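Local coordinates for protein putative glycosyl hydrolase (Bacteroides thetaiotaomicron VPI-5482, PDB 3K11) that is a putative glycosyl hydrolase, probably of glycoside hydrolase family 88, whose substrate has not been established, at residues I345-G357 / Q417-Q430. Numbering follows the deposited sequence.
With EDO (1,2-ethanediol), chain J.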
# COMPACT_ATOMS: atom_id res chain seq x y z
N ILE A 345 10.10 12.56 -21.73
CA ILE A 345 10.25 11.29 -21.02
C ILE A 345 10.45 10.16 -22.00
O ILE A 345 10.25 10.27 -23.20
CB ILE A 345 9.03 11.04 -20.03
CG1 ILE A 345 7.75 10.64 -20.79
CG2 ILE A 345 8.83 12.22 -19.05
CD1 ILE A 345 6.49 10.39 -19.91
N ASP A 346 10.95 9.06 -21.47
CA ASP A 346 11.39 7.93 -22.24
C ASP A 346 10.28 7.07 -22.81
O ASP A 346 9.35 6.65 -22.11
CB ASP A 346 12.27 7.08 -21.34
CG ASP A 346 13.03 6.04 -22.07
OD1 ASP A 346 14.06 6.37 -22.75
OD2 ASP A 346 12.60 4.88 -21.95
N ALA A 347 10.38 6.77 -24.10
CA ALA A 347 9.35 5.99 -24.79
C ALA A 347 9.31 4.53 -24.34
O ALA A 347 8.24 3.95 -24.24
CB ALA A 347 9.52 6.09 -26.31
N ILE A 348 10.49 3.91 -24.15
CA ILE A 348 10.53 2.50 -23.78
C ILE A 348 9.87 2.35 -22.40
O ILE A 348 9.02 1.44 -22.14
CB ILE A 348 11.97 1.94 -23.74
CG1 ILE A 348 12.57 1.83 -25.15
CG2 ILE A 348 11.97 0.56 -23.08
CD1 ILE A 348 14.11 1.58 -25.22
N ALA A 349 10.20 3.26 -21.50
CA ALA A 349 9.67 3.19 -20.14
C ALA A 349 8.19 3.51 -20.02
O ALA A 349 7.49 2.87 -19.25
CB ALA A 349 10.49 4.10 -19.18
N TYR A 350 7.72 4.51 -20.76
CA TYR A 350 6.38 5.01 -20.56
C TYR A 350 5.36 4.71 -21.65
O TYR A 350 4.18 4.85 -21.42
CB TYR A 350 6.42 6.52 -20.23
CG TYR A 350 7.14 6.76 -18.92
CD1 TYR A 350 6.64 6.27 -17.72
CD2 TYR A 350 8.38 7.43 -18.89
CE1 TYR A 350 7.30 6.47 -16.54
CE2 TYR A 350 9.08 7.61 -17.67
CZ TYR A 350 8.52 7.14 -16.51
OH TYR A 350 9.15 7.33 -15.28
N GLY A 351 5.79 4.36 -22.86
CA GLY A 351 4.83 4.07 -23.91
C GLY A 351 3.81 3.03 -23.51
O GLY A 351 2.62 3.20 -23.74
N PRO A 352 4.26 1.92 -22.91
CA PRO A 352 3.31 0.89 -22.49
C PRO A 352 2.34 1.29 -21.38
O PRO A 352 1.22 0.76 -21.31
CB PRO A 352 4.23 -0.25 -22.06
CG PRO A 352 5.46 -0.05 -22.85
CD PRO A 352 5.65 1.45 -22.77
N VAL A 353 2.76 2.23 -20.54
CA VAL A 353 1.91 2.82 -19.51
C VAL A 353 0.77 3.59 -20.16
O VAL A 353 -0.39 3.40 -19.84
CB VAL A 353 2.71 3.75 -18.59
CG1 VAL A 353 1.78 4.36 -17.49
CG2 VAL A 353 3.87 2.95 -17.91
N ALA A 354 1.11 4.46 -21.10
CA ALA A 354 0.13 5.23 -21.83
C ALA A 354 -0.80 4.29 -22.62
O ALA A 354 -2.02 4.47 -22.65
CB ALA A 354 0.83 6.24 -22.76
N GLN A 355 -0.22 3.31 -23.30
CA GLN A 355 -0.99 2.41 -24.13
C GLN A 355 -2.03 1.61 -23.30
O GLN A 355 -3.19 1.48 -23.70
CB GLN A 355 -0.04 1.47 -24.87
CG GLN A 355 -0.75 0.54 -25.88
CD GLN A 355 0.01 0.34 -27.17
OE1 GLN A 355 0.77 1.20 -27.60
NE2 GLN A 355 -0.27 -0.76 -27.84
N LEU A 356 -1.61 1.08 -22.17
CA LEU A 356 -2.49 0.33 -21.27
C LEU A 356 -3.55 1.27 -20.74
O LEU A 356 -4.75 0.91 -20.62
CB LEU A 356 -1.70 -0.25 -20.10
CG LEU A 356 -2.54 -0.93 -19.02
CD1 LEU A 356 -3.38 -2.11 -19.59
CD2 LEU A 356 -1.71 -1.35 -17.81
N GLY A 357 -3.14 2.47 -20.35
CA GLY A 357 -4.13 3.45 -19.89
C GLY A 357 -5.18 3.77 -20.92
O GLY A 357 -6.35 3.96 -20.56
N GLN A 417 5.97 6.33 -33.04
CA GLN A 417 6.67 5.18 -32.47
C GLN A 417 6.24 3.92 -33.21
O GLN A 417 5.28 3.93 -34.00
CB GLN A 417 6.29 5.03 -31.00
CG GLN A 417 6.70 6.18 -30.14
CD GLN A 417 8.16 6.18 -29.80
OE1 GLN A 417 8.80 5.12 -29.56
NE2 GLN A 417 8.72 7.39 -29.75
N HIS A 418 6.91 2.81 -32.89
CA HIS A 418 6.58 1.52 -33.49
C HIS A 418 6.42 0.42 -32.44
O HIS A 418 7.20 -0.53 -32.39
CB HIS A 418 7.67 1.14 -34.47
CG HIS A 418 7.84 2.14 -35.56
ND1 HIS A 418 6.98 2.19 -36.64
CD2 HIS A 418 8.69 3.19 -35.70
CE1 HIS A 418 7.32 3.21 -37.41
NE2 HIS A 418 8.35 3.83 -36.86
N PRO A 419 5.41 0.54 -31.60
CA PRO A 419 5.21 -0.47 -30.58
C PRO A 419 4.84 -1.81 -31.18
O PRO A 419 4.28 -1.86 -32.28
CB PRO A 419 4.06 0.09 -29.74
CG PRO A 419 3.36 1.00 -30.63
CD PRO A 419 4.38 1.58 -31.55
N GLN A 420 5.18 -2.88 -30.46
CA GLN A 420 4.98 -4.22 -30.90
C GLN A 420 4.99 -5.16 -29.70
O GLN A 420 5.68 -4.94 -28.71
CB GLN A 420 6.11 -4.56 -31.90
CG GLN A 420 6.08 -5.94 -32.45
CD GLN A 420 6.88 -6.10 -33.73
OE1 GLN A 420 7.37 -5.11 -34.30
NE2 GLN A 420 7.05 -7.35 -34.17
N MSE A 421 4.22 -6.22 -29.80
CA MSE A 421 4.19 -7.22 -28.76
C MSE A 421 5.50 -8.01 -28.81
O MSE A 421 6.00 -8.37 -29.89
CB MSE A 421 2.97 -8.14 -28.96
CG MSE A 421 1.61 -7.43 -28.75
SE MSE A 421 1.30 -7.24 -26.90
CE MSE A 421 0.90 -8.99 -26.43
N ASN A 422 6.08 -8.24 -27.65
CA ASN A 422 7.29 -9.03 -27.51
C ASN A 422 7.14 -9.85 -26.24
O ASN A 422 7.01 -9.30 -25.16
CB ASN A 422 8.51 -8.12 -27.46
CG ASN A 422 9.80 -8.86 -27.62
OD1 ASN A 422 9.87 -10.07 -27.36
ND2 ASN A 422 10.84 -8.16 -28.03
N ASP A 423 7.15 -11.17 -26.36
CA ASP A 423 6.99 -12.01 -25.15
C ASP A 423 5.69 -11.66 -24.41
O ASP A 423 5.64 -11.72 -23.20
CB ASP A 423 8.24 -11.80 -24.29
CG ASP A 423 8.71 -13.03 -23.58
OD1 ASP A 423 8.09 -14.10 -23.68
OD2 ASP A 423 9.73 -12.87 -22.91
N SER A 424 4.62 -11.33 -25.16
CA SER A 424 3.28 -11.11 -24.64
C SER A 424 3.11 -9.78 -23.94
O SER A 424 2.06 -9.55 -23.32
CB SER A 424 2.86 -12.25 -23.67
OG SER A 424 2.90 -13.52 -24.28
N ALA A 425 4.12 -8.91 -24.01
CA ALA A 425 4.09 -7.56 -23.40
C ALA A 425 4.19 -6.50 -24.50
O ALA A 425 4.94 -6.66 -25.45
CB ALA A 425 5.28 -7.39 -22.41
N VAL A 426 3.48 -5.38 -24.32
CA VAL A 426 3.63 -4.24 -25.20
C VAL A 426 5.01 -3.64 -25.00
O VAL A 426 5.40 -3.36 -23.87
CB VAL A 426 2.56 -3.18 -24.89
CG1 VAL A 426 2.85 -1.88 -25.65
CG2 VAL A 426 1.14 -3.72 -25.19
N GLN A 427 5.79 -3.52 -26.09
CA GLN A 427 7.08 -2.84 -26.06
C GLN A 427 7.14 -1.75 -27.09
O GLN A 427 6.64 -1.91 -28.20
CB GLN A 427 8.22 -3.84 -26.25
CG GLN A 427 8.40 -4.79 -25.06
CD GLN A 427 9.07 -4.13 -23.84
OE1 GLN A 427 9.71 -3.09 -23.98
NE2 GLN A 427 9.01 -4.79 -22.68
N TYR A 428 7.76 -0.63 -26.72
CA TYR A 428 7.91 0.51 -27.63
C TYR A 428 9.24 0.49 -28.34
O TYR A 428 10.29 0.41 -27.69
CB TYR A 428 7.67 1.84 -26.89
CG TYR A 428 6.24 2.29 -27.01
CD1 TYR A 428 5.20 1.49 -26.52
CD2 TYR A 428 5.90 3.46 -27.65
CE1 TYR A 428 3.87 1.87 -26.69
CE2 TYR A 428 4.58 3.85 -27.80
CZ TYR A 428 3.54 3.03 -27.33
OH TYR A 428 2.20 3.41 -27.47
N TYR A 429 9.21 0.63 -29.66
CA TYR A 429 10.42 0.63 -30.50
C TYR A 429 10.43 1.93 -31.31
O TYR A 429 9.43 2.34 -31.82
CB TYR A 429 10.46 -0.61 -31.42
CG TYR A 429 10.53 -1.88 -30.60
CD1 TYR A 429 11.73 -2.30 -30.03
CD2 TYR A 429 9.40 -2.61 -30.34
CE1 TYR A 429 11.79 -3.41 -29.23
CE2 TYR A 429 9.46 -3.73 -29.53
CZ TYR A 429 10.65 -4.12 -28.96
OH TYR A 429 10.70 -5.23 -28.14
N GLN A 430 11.59 2.54 -31.44
CA GLN A 430 11.68 3.81 -32.13
C GLN A 430 11.86 3.60 -33.63
O GLN A 430 11.51 4.46 -34.41
CB GLN A 430 12.73 4.69 -31.45
CG GLN A 430 12.25 5.11 -29.98
CD GLN A 430 12.22 3.93 -28.93
OE1 GLN A 430 13.24 3.29 -28.71
NE2 GLN A 430 11.06 3.67 -28.29
C1 EDO J . 9.43 -16.58 -21.00
O1 EDO J . 8.36 -15.77 -21.52
C2 EDO J . 10.67 -15.77 -20.70
O2 EDO J . 10.86 -14.88 -21.79
O HOH W 1 8.68 -0.53 -23.94
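Strands 420-422 and 425-427 form an antiparallel hairpin with a type I' turn from Asn422 to Ala425, and the axis of strand 425-427 crosses that of helix 347-357 at 125° between chain directions, 7.7 Å away at closest approach; just past the strand, Tyr428 lies over Gly351, and Val426 lies beside Pro352. Gly351 lets the tyrosine settle directly onto the helix backbone: Gly351 CA stands 3.5 Å from the centroid of the Tyr428 ring, a CH-pi contact almost along the ring normal, where a CB would collide with the ring. Pro419 CB covers the opposite face, offset toward the rim, and Leu413 and Leu414 of helix 400-416 add to the packing. At the ring edge Tyr428 OH donates to Gln355 OE1 (2.6 Å), in the carbonyl plane, with amide and ring turned 77° apart. Gln355 reaches it with CG anti to its own backbone N (chi1 -175°) and a bend at chi2, while its NE2 binds Gly25 O. Alongside, the Pro352 ring packs its CD 3.8 Å from Tyr428 CD1. A water accepts a hydrogen bond from Tyr428 N and donates to Ile348 O and Gln427 OE1; the Gln427 amide also engages Gln195 of the second subunit. Replacing Tyr428 with an alanine would probably leave Gln355 OE1 without its donor and open a gap between Gly351 and Pro419. The hairpin is thus seated on the helix by the inserted Tyr428 ring, one direct hydrogen bond and a bridging water adding polar links.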